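Local coordinates for protein YiiM (Escherichia coli, PDB 1O65) that probably acts as a molybdenum-binding oxidoreductase of the MOSC family, working on nitrogenous compounds, although its precise role is not established, at residues R177-I189 with R202-T214. Residues are numbered along the deposited sequence; the frame is centred on the assembly and turned at random.
Sequences RVSDVTVQEAAAI and RLLSAAGLSKSWT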
ATOM      1  N   ARG A 177      11.611  -7.255  10.356  1.00 21.50           N
ATOM      2  CA  ARG A 177      10.298  -7.006  10.915  1.00 22.69           C
ATOM      3  C   ARG A 177      10.543  -6.075  12.110  1.00 22.88           C
ATOM      4  O   ARG A 177      11.115  -6.567  13.072  1.00 22.41           O
ATOM      5  CB  ARG A 177       9.511  -8.218  11.377  1.00 24.22           C
ATOM      6  CG  ARG A 177       8.217  -7.746  12.101  1.00 23.83           C
ATOM      7  CD  ARG A 177       7.035  -8.559  11.647  1.00 24.05           C
ATOM      8  NE  ARG A 177       6.864  -8.681  10.229  1.00 21.71           N
ATOM      9  CZ  ARG A 177       6.199  -9.664   9.632  1.00 24.15           C
ATOM     10  NH1 ARG A 177       5.667 -10.587  10.410  1.00 27.08           N
ATOM     11  NH2 ARG A 177       6.060  -9.709   8.318  1.00 23.76           N
ATOM     12  N   VAL A 178      10.135  -4.795  12.014  1.00 22.58           N
ATOM     13  CA  VAL A 178      10.578  -3.892  13.098  1.00 21.87           C
ATOM     14  C   VAL A 178       9.477  -3.140  13.798  1.00 23.04           C
ATOM     15  O   VAL A 178       9.725  -2.093  14.415  1.00 23.56           O
ATOM     16  CB  VAL A 178      11.652  -2.924  12.569  1.00 19.25           C
ATOM     17  CG1 VAL A 178      12.964  -3.667  12.258  1.00 16.10           C
ATOM     18  CG2 VAL A 178      11.174  -2.190  11.334  1.00 14.83           C
ATOM     19  N   SER A 179       8.248  -3.622  13.683  1.00 22.41           N
ATOM     20  CA  SER A 179       7.110  -3.065  14.386  1.00 22.25           C
ATOM     21  C   SER A 179       6.118  -4.207  14.653  1.00 24.45           C
ATOM     22  O   SER A 179       6.232  -5.267  14.058  1.00 23.26           O
ATOM     23  CB  SER A 179       6.424  -1.983  13.564  1.00 22.31           C
ATOM     24  OG  SER A 179       5.278  -2.455  12.875  1.00 19.74           O
ATOM     25  N   ASP A 180       5.127  -3.980  15.499  1.00 26.94           N
ATOM     26  CA  ASP A 180       4.099  -4.984  15.731  1.00 30.24           C
ATOM     27  C   ASP A 180       2.750  -4.422  15.299  1.00 29.68           C
ATOM     28  O   ASP A 180       1.718  -4.733  15.873  1.00 30.77           O
ATOM     29  CB  ASP A 180       4.039  -5.514  17.157  1.00 36.13           C
ATOM     30  CG  ASP A 180       3.566  -4.434  18.100  1.00 43.30           C
ATOM     31  OD1 ASP A 180       3.673  -3.256  17.680  1.00 47.52           O
ATOM     32  OD2 ASP A 180       3.079  -4.794  19.204  1.00 50.17           O
ATOM     33  N   VAL A 181       2.781  -3.485  14.333  1.00 29.74           N
ATOM     34  CA  VAL A 181       1.496  -3.005  13.821  1.00 29.15           C
ATOM     35  C   VAL A 181       1.392  -3.404  12.360  1.00 27.27           C
ATOM     36  O   VAL A 181       2.198  -2.997  11.536  1.00 29.99           O
ATOM     37  CB  VAL A 181       1.128  -1.566  14.105  1.00 32.30           C
ATOM     38  CG1 VAL A 181       2.298  -0.637  14.277  1.00 33.78           C
ATOM     39  CG2 VAL A 181       0.150  -0.998  13.050  1.00 29.56           C
ATOM     40  N   THR A 182       0.421  -4.239  12.050  1.00 25.43           N
ATOM     41  CA  THR A 182       0.165  -4.691  10.694  1.00 22.87           C
ATOM     42  C   THR A 182      -0.509  -3.546   9.914  1.00 22.37           C
ATOM     43  O   THR A 182      -1.110  -2.650  10.511  1.00 19.74           O
ATOM     44  CB  THR A 182      -0.827  -5.867  10.670  1.00 20.92           C
ATOM     45  OG1 THR A 182      -2.085  -5.434  11.214  1.00 20.41           O
ATOM     46  CG2 THR A 182      -0.338  -7.051  11.512  1.00 23.79           C
ATOM     47  N   VAL A 183      -0.500  -3.684   8.609  1.00 21.20           N
ATOM     48  CA  VAL A 183      -1.177  -2.796   7.684  1.00 22.06           C
ATOM     49  C   VAL A 183      -2.665  -2.763   8.006  1.00 22.17           C
ATOM     50  O   VAL A 183      -3.318  -1.714   8.067  1.00 22.36           O
ATOM     51  CB  VAL A 183      -0.920  -3.246   6.224  1.00 22.12           C
ATOM     52  CG1 VAL A 183      -1.730  -2.445   5.233  1.00 19.11           C
ATOM     53  CG2 VAL A 183       0.582  -3.050   5.902  1.00 22.08           C
ATOM     54  N   GLN A 184      -3.235  -3.919   8.347  1.00 23.36           N
ATOM     55  CA  GLN A 184      -4.642  -4.039   8.695  1.00 23.80           C
ATOM     56  C   GLN A 184      -4.939  -3.170   9.910  1.00 23.90           C
ATOM     57  O   GLN A 184      -5.892  -2.400   9.881  1.00 24.70           O
ATOM     58  CB  GLN A 184      -5.034  -5.493   8.956  1.00 25.97           C
ATOM     59  CG  GLN A 184      -6.471  -5.666   9.457  1.00 23.37           C
ATOM     60  CD  GLN A 184      -6.770  -7.154   9.677  1.00 26.61           C
ATOM     61  OE1 GLN A 184      -6.148  -7.827  10.496  1.00 25.72           O
ATOM     62  NE2 GLN A 184      -7.728  -7.681   8.929  1.00 26.91           N
ATOM     63  N   GLU A 185      -4.114  -3.294  10.942  1.00 23.16           N
ATOM     64  CA  GLU A 185      -4.265  -2.471  12.133  1.00 23.39           C
ATOM     65  C   GLU A 185      -4.141  -0.981  11.799  1.00 22.14           C
ATOM     66  O   GLU A 185      -4.965  -0.188  12.231  1.00 23.66           O
ATOM     67  CB  GLU A 185      -3.244  -2.833  13.194  1.00 23.65           C
ATOM     68  CG  GLU A 185      -3.361  -4.229  13.791  1.00 32.62           C
ATOM     69  CD  GLU A 185      -2.159  -4.523  14.695  1.00 36.79           C
ATOM     70  OE1 GLU A 185      -2.139  -3.882  15.782  1.00 38.75           O
ATOM     71  OE2 GLU A 185      -1.285  -5.320  14.296  1.00 32.45           O
ATOM     72  N   ALA A 186      -3.125  -0.571  11.042  1.00 20.37           N
ATOM     73  CA  ALA A 186      -2.970   0.831  10.712  1.00 20.14           C
ATOM     74  C   ALA A 186      -4.221   1.318   9.964  1.00 21.09           C
ATOM     75  O   ALA A 186      -4.746   2.376  10.287  1.00 19.30           O
ATOM     76  CB  ALA A 186      -1.726   1.101   9.902  1.00 19.43           C
ATOM     77  N   ALA A 187      -4.666   0.515   8.979  1.00 19.67           N
ATOM     78  CA  ALA A 187      -5.850   0.862   8.246  1.00 22.36           C
ATOM     79  C   ALA A 187      -7.028   1.006   9.213  1.00 23.82           C
ATOM     80  O   ALA A 187      -7.667   2.064   9.130  1.00 27.02           O
ATOM     81  CB  ALA A 187      -6.193  -0.109   7.119  1.00 22.16           C
ATOM     82  N   ALA A 188      -7.217   0.118  10.159  1.00 22.79           N
ATOM     83  CA  ALA A 188      -8.316   0.160  11.100  1.00 23.89           C
ATOM     84  C   ALA A 188      -8.240   1.350  12.052  1.00 22.39           C
ATOM     85  O   ALA A 188      -9.231   1.974  12.454  1.00 22.77           O
ATOM     86  CB  ALA A 188      -8.359  -1.147  11.938  1.00 23.48           C
ATOM     87  N   ILE A 189      -7.048   1.623  12.529  1.00 21.75           N
ATOM     88  CA  ILE A 189      -6.800   2.758  13.397  1.00 22.47           C
ATOM     89  C   ILE A 189      -7.129   4.055  12.650  1.00 22.14           C
ATOM     90  O   ILE A 189      -7.599   5.032  13.237  1.00 23.41           O
ATOM     91  CB  ILE A 189      -5.313   2.816  13.840  1.00 19.73           C
ATOM     92  CG1 ILE A 189      -4.987   1.634  14.752  1.00 21.71           C
ATOM     93  CG2 ILE A 189      -5.045   4.158  14.500  1.00 12.29           C
ATOM     94  CD1 ILE A 189      -3.535   1.456  15.138  1.00 18.14           C
ATOM     95  N   ARG A 202       0.285   4.573  19.397  1.00 20.05           N
ATOM     96  CA  ARG A 202       0.818   3.295  18.931  1.00 22.76           C
ATOM     97  C   ARG A 202       1.158   3.334  17.449  1.00 21.84           C
ATOM     98  O   ARG A 202       2.259   2.930  17.066  1.00 20.96           O
ATOM     99  CB  ARG A 202      -0.159   2.201  19.336  1.00 21.85           C
ATOM    100  CG  ARG A 202      -0.234   0.992  18.444  1.00 25.28           C
ATOM    101  CD  ARG A 202      -0.966  -0.129  19.237  1.00 25.93           C
ATOM    102  NE  ARG A 202      -0.356  -1.391  18.866  1.00 25.80           N
ATOM    103  CZ  ARG A 202      -0.792  -2.178  17.909  1.00 29.08           C
ATOM    104  NH1 ARG A 202      -1.889  -1.768  17.258  1.00 28.75           N
ATOM    105  NH2 ARG A 202      -0.148  -3.332  17.677  1.00 24.59           N
ATOM    106  N   LEU A 203       0.303   3.882  16.589  1.00 21.31           N
ATOM    107  CA  LEU A 203       0.577   3.947  15.164  1.00 20.40           C
ATOM    108  C   LEU A 203       1.758   4.856  14.880  1.00 18.83           C
ATOM    109  O   LEU A 203       2.634   4.533  14.057  1.00 20.18           O
ATOM    110  CB  LEU A 203      -0.630   4.337  14.315  1.00 21.38           C
ATOM    111  CG  LEU A 203      -0.386   4.455  12.795  1.00 25.31           C
ATOM    112  CD1 LEU A 203       0.206   3.186  12.203  1.00 20.81           C
ATOM    113  CD2 LEU A 203      -1.706   4.758  12.076  1.00 23.03           C
ATOM    114  N   LEU A 204       1.888   5.953  15.593  1.00 18.19           N
ATOM    115  CA  LEU A 204       2.988   6.899  15.414  1.00 18.01           C
ATOM    116  C   LEU A 204       4.322   6.282  15.825  1.00 18.10           C
ATOM    117  O   LEU A 204       5.352   6.824  15.421  1.00 17.28           O
ATOM    118  CB  LEU A 204       2.777   8.192  16.182  1.00 19.14           C
ATOM    119  CG  LEU A 204       1.740   9.200  15.682  1.00 23.62           C
ATOM    120  CD1 LEU A 204       1.347  10.147  16.808  1.00 18.35           C
ATOM    121  CD2 LEU A 204       2.266  10.024  14.489  1.00 20.90           C
ATOM    122  N   SER A 205       4.346   5.165  16.539  1.00 17.57           N
ATOM    123  CA  SER A 205       5.532   4.480  16.999  1.00 18.45           C
ATOM    124  C   SER A 205       6.061   3.452  16.001  1.00 18.68           C
ATOM    125  O   SER A 205       7.173   2.942  16.140  1.00 19.42           O
ATOM    126  CB  SER A 205       5.226   3.741  18.339  1.00 18.77           C
ATOM    127  OG  SER A 205       4.890   4.758  19.316  1.00 24.11           O
ATOM    128  N   ALA A 206       5.246   3.056  15.050  1.00 19.51           N
ATOM    129  CA  ALA A 206       5.655   2.088  14.050  1.00 21.38           C
ATOM    130  C   ALA A 206       6.741   2.675  13.157  1.00 23.63           C
ATOM    131  O   ALA A 206       6.568   3.704  12.478  1.00 23.25           O
ATOM    132  CB  ALA A 206       4.469   1.690  13.178  1.00 21.84           C
ATOM    133  N   ALA A 207       7.849   1.950  13.115  1.00 24.21           N
ATOM    134  CA  ALA A 207       8.963   2.330  12.266  1.00 25.08           C
ATOM    135  C   ALA A 207       8.487   2.515  10.811  1.00 25.29           C
ATOM    136  O   ALA A 207       7.486   1.925  10.416  1.00 22.80           O
ATOM    137  CB  ALA A 207      10.000   1.203  12.326  1.00 24.14           C
ATOM    138  N   GLY A 208       9.157   3.395  10.063  1.00 24.09           N
ATOM    139  CA  GLY A 208       8.914   3.612   8.661  1.00 23.34           C
ATOM    140  C   GLY A 208       7.686   4.363   8.206  1.00 22.42           C
ATOM    141  O   GLY A 208       7.412   4.476   7.002  1.00 20.96           O
ATOM    142  N   LEU A 209       6.848   4.832   9.115  1.00 21.66           N
ATOM    143  CA  LEU A 209       5.616   5.500   8.831  1.00 21.19           C
ATOM    144  C   LEU A 209       5.823   6.712   7.920  1.00 22.59           C
ATOM    145  O   LEU A 209       6.727   7.519   8.137  1.00 20.81           O
ATOM    146  CB  LEU A 209       4.910   5.920  10.138  1.00 18.74           C
ATOM    147  CG  LEU A 209       3.454   6.374   9.936  1.00 18.74           C
ATOM    148  CD1 LEU A 209       2.613   5.221   9.378  1.00 18.26           C
ATOM    149  CD2 LEU A 209       2.841   6.923  11.194  1.00 17.18           C
ATOM    150  N   SER A 210       4.986   6.804   6.881  1.00 21.47           N
ATOM    151  CA  SER A 210       5.123   7.949   5.973  1.00 24.35           C
ATOM    152  C   SER A 210       4.863   9.258   6.726  1.00 23.56           C
ATOM    153  O   SER A 210       4.020   9.300   7.640  1.00 23.14           O
ATOM    154  CB  SER A 210       4.142   7.828   4.807  1.00 21.78           C
ATOM    155  OG  SER A 210       2.826   7.981   5.314  1.00 27.38           O
ATOM    156  N   LYS A 211       5.497  10.323   6.265  1.00 23.72           N
ATOM    157  CA  LYS A 211       5.383  11.641   6.893  1.00 23.10           C
ATOM    158  C   LYS A 211       3.934  12.099   6.924  1.00 20.74           C
ATOM    159  O   LYS A 211       3.448  12.603   7.947  1.00 21.00           O
ATOM    160  CB  LYS A 211       6.252  12.688   6.212  1.00 24.51           C
ATOM    161  CG  LYS A 211       7.750  12.448   6.353  1.00 29.93           C
ATOM    162  CD  LYS A 211       8.491  13.653   5.771  1.00 35.82           C
ATOM    163  CE  LYS A 211       9.966  13.626   6.099  1.00 42.47           C
ATOM    164  NZ  LYS A 211      10.527  12.232   6.162  1.00 45.21           N
ATOM    165  N   SER A 212       3.228  11.834   5.844  1.00 19.02           N
ATOM    166  CA  SER A 212       1.818  12.221   5.772  1.00 19.90           C
ATOM    167  C   SER A 212       0.989  11.438   6.790  1.00 19.70           C
ATOM    168  O   SER A 212       0.078  11.991   7.399  1.00 17.51           O
ATOM    169  CB  SER A 212       1.309  12.032   4.349  1.00 17.75           C
ATOM    170  OG  SER A 212       0.997  10.684   4.132  1.00 20.14           O
ATOM    171  N   TRP A 213       1.262  10.156   7.025  1.00 19.62           N
ATOM    172  CA  TRP A 213       0.473   9.449   8.051  1.00 21.01           C
ATOM    173  C   TRP A 213       0.871   9.938   9.436  1.00 21.37           C
ATOM    174  O   TRP A 213       0.015  10.027  10.316  1.00 21.70           O
ATOM    175  CB  TRP A 213       0.575   7.934   7.876  1.00 20.64           C
ATOM    176  CG  TRP A 213      -0.459   7.410   6.924  1.00 21.43           C
ATOM    177  CD1 TRP A 213      -0.638   7.806   5.630  1.00 19.97           C
ATOM    178  CD2 TRP A 213      -1.482   6.444   7.202  1.00 18.94           C
ATOM    179  NE1 TRP A 213      -1.697   7.124   5.087  1.00 19.85           N
ATOM    180  CE2 TRP A 213      -2.237   6.291   6.019  1.00 19.12           C
ATOM    181  CE3 TRP A 213      -1.836   5.709   8.331  1.00 19.48           C
ATOM    182  CZ2 TRP A 213      -3.316   5.417   5.918  1.00 20.58           C
ATOM    183  CZ3 TRP A 213      -2.909   4.829   8.236  1.00 22.82           C
ATOM    184  CH2 TRP A 213      -3.639   4.687   7.044  1.00 21.10           C
ATOM    185  N   THR A 214       2.142  10.277   9.653  1.00 21.03           N
ATOM    186  CA  THR A 214       2.591  10.828  10.930  1.00 22.25           C
ATOM    187  C   THR A 214       1.848  12.128  11.239  1.00 22.96           C
ATOM    188  O   THR A 214       1.336  12.374  12.332  1.00 22.83           O
ATOM    189  CB  THR A 214       4.108  11.110  10.875  1.00 23.45           C
ATOM    190  OG1 THR A 214       4.789   9.840  10.724  1.00 24.66           O
ATOM    191  CG2 THR A 214       4.573  11.810  12.136  1.00 18.19           C
TER
HETATM  192  O   HOH W   1       8.381   0.064  15.120  1.00 15.88           O
HETATM  193  O   HOH W   2       1.846  -2.334  19.556  1.00 45.61           O
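Arg202 reaches across from helix 197-204 to meet Glu185 in the first turn of helix 183-191, and Glu185 can be followed outward atom by atom. Its CB points toward the partner segment, and CG lies anti to the carbonyl carbon, from where the extended chain carries CD to the edge of the Arg202 guanidinium. There Glu185 OE1 takes both terminal nitrogens of Arg202 end-on, NH1 at 2.6 Å, nearly along the C-O axis, and NH2 at 2.8 Å, on the syn lone pair; sharing one oxygen leaves both bonds bent (142° and 131°). Carboxylate and guanidinium are almost coplanar, 21° apart. The other oxygen, Glu185 OE2, turns back to its own helix start and accepts from Thr182 N at 3.0 Å, above the carboxylate plane; with Glu185 N bound to Thr182 OG1, this makes a capping box. With an alanine in place of Glu185, the guanidinium would probably lose its main countercharge and Thr182 N its acceptor.

Val181 CB sits over one face of that guanidinium, toward its rim, while Asp180 joins through a long salt bridge and a water that accepts from Arg202 NE and donates a weak bond to Asp180 OD2. Beside the charges the packing turns apolar: Val181 CG1 presses on Ala206 CB at 3.4 Å, and Leu203 CD1 meets Ala186 CB at 3.7 Å. Trp213 brings its ring edge to Ala186 O. The contact thus joins the three helices of the YiiM-like helical domain, with Ala186 and Trp213 also resting on Pro128 of strand 121-128 and Leu203 on Met217 of helix 211-223.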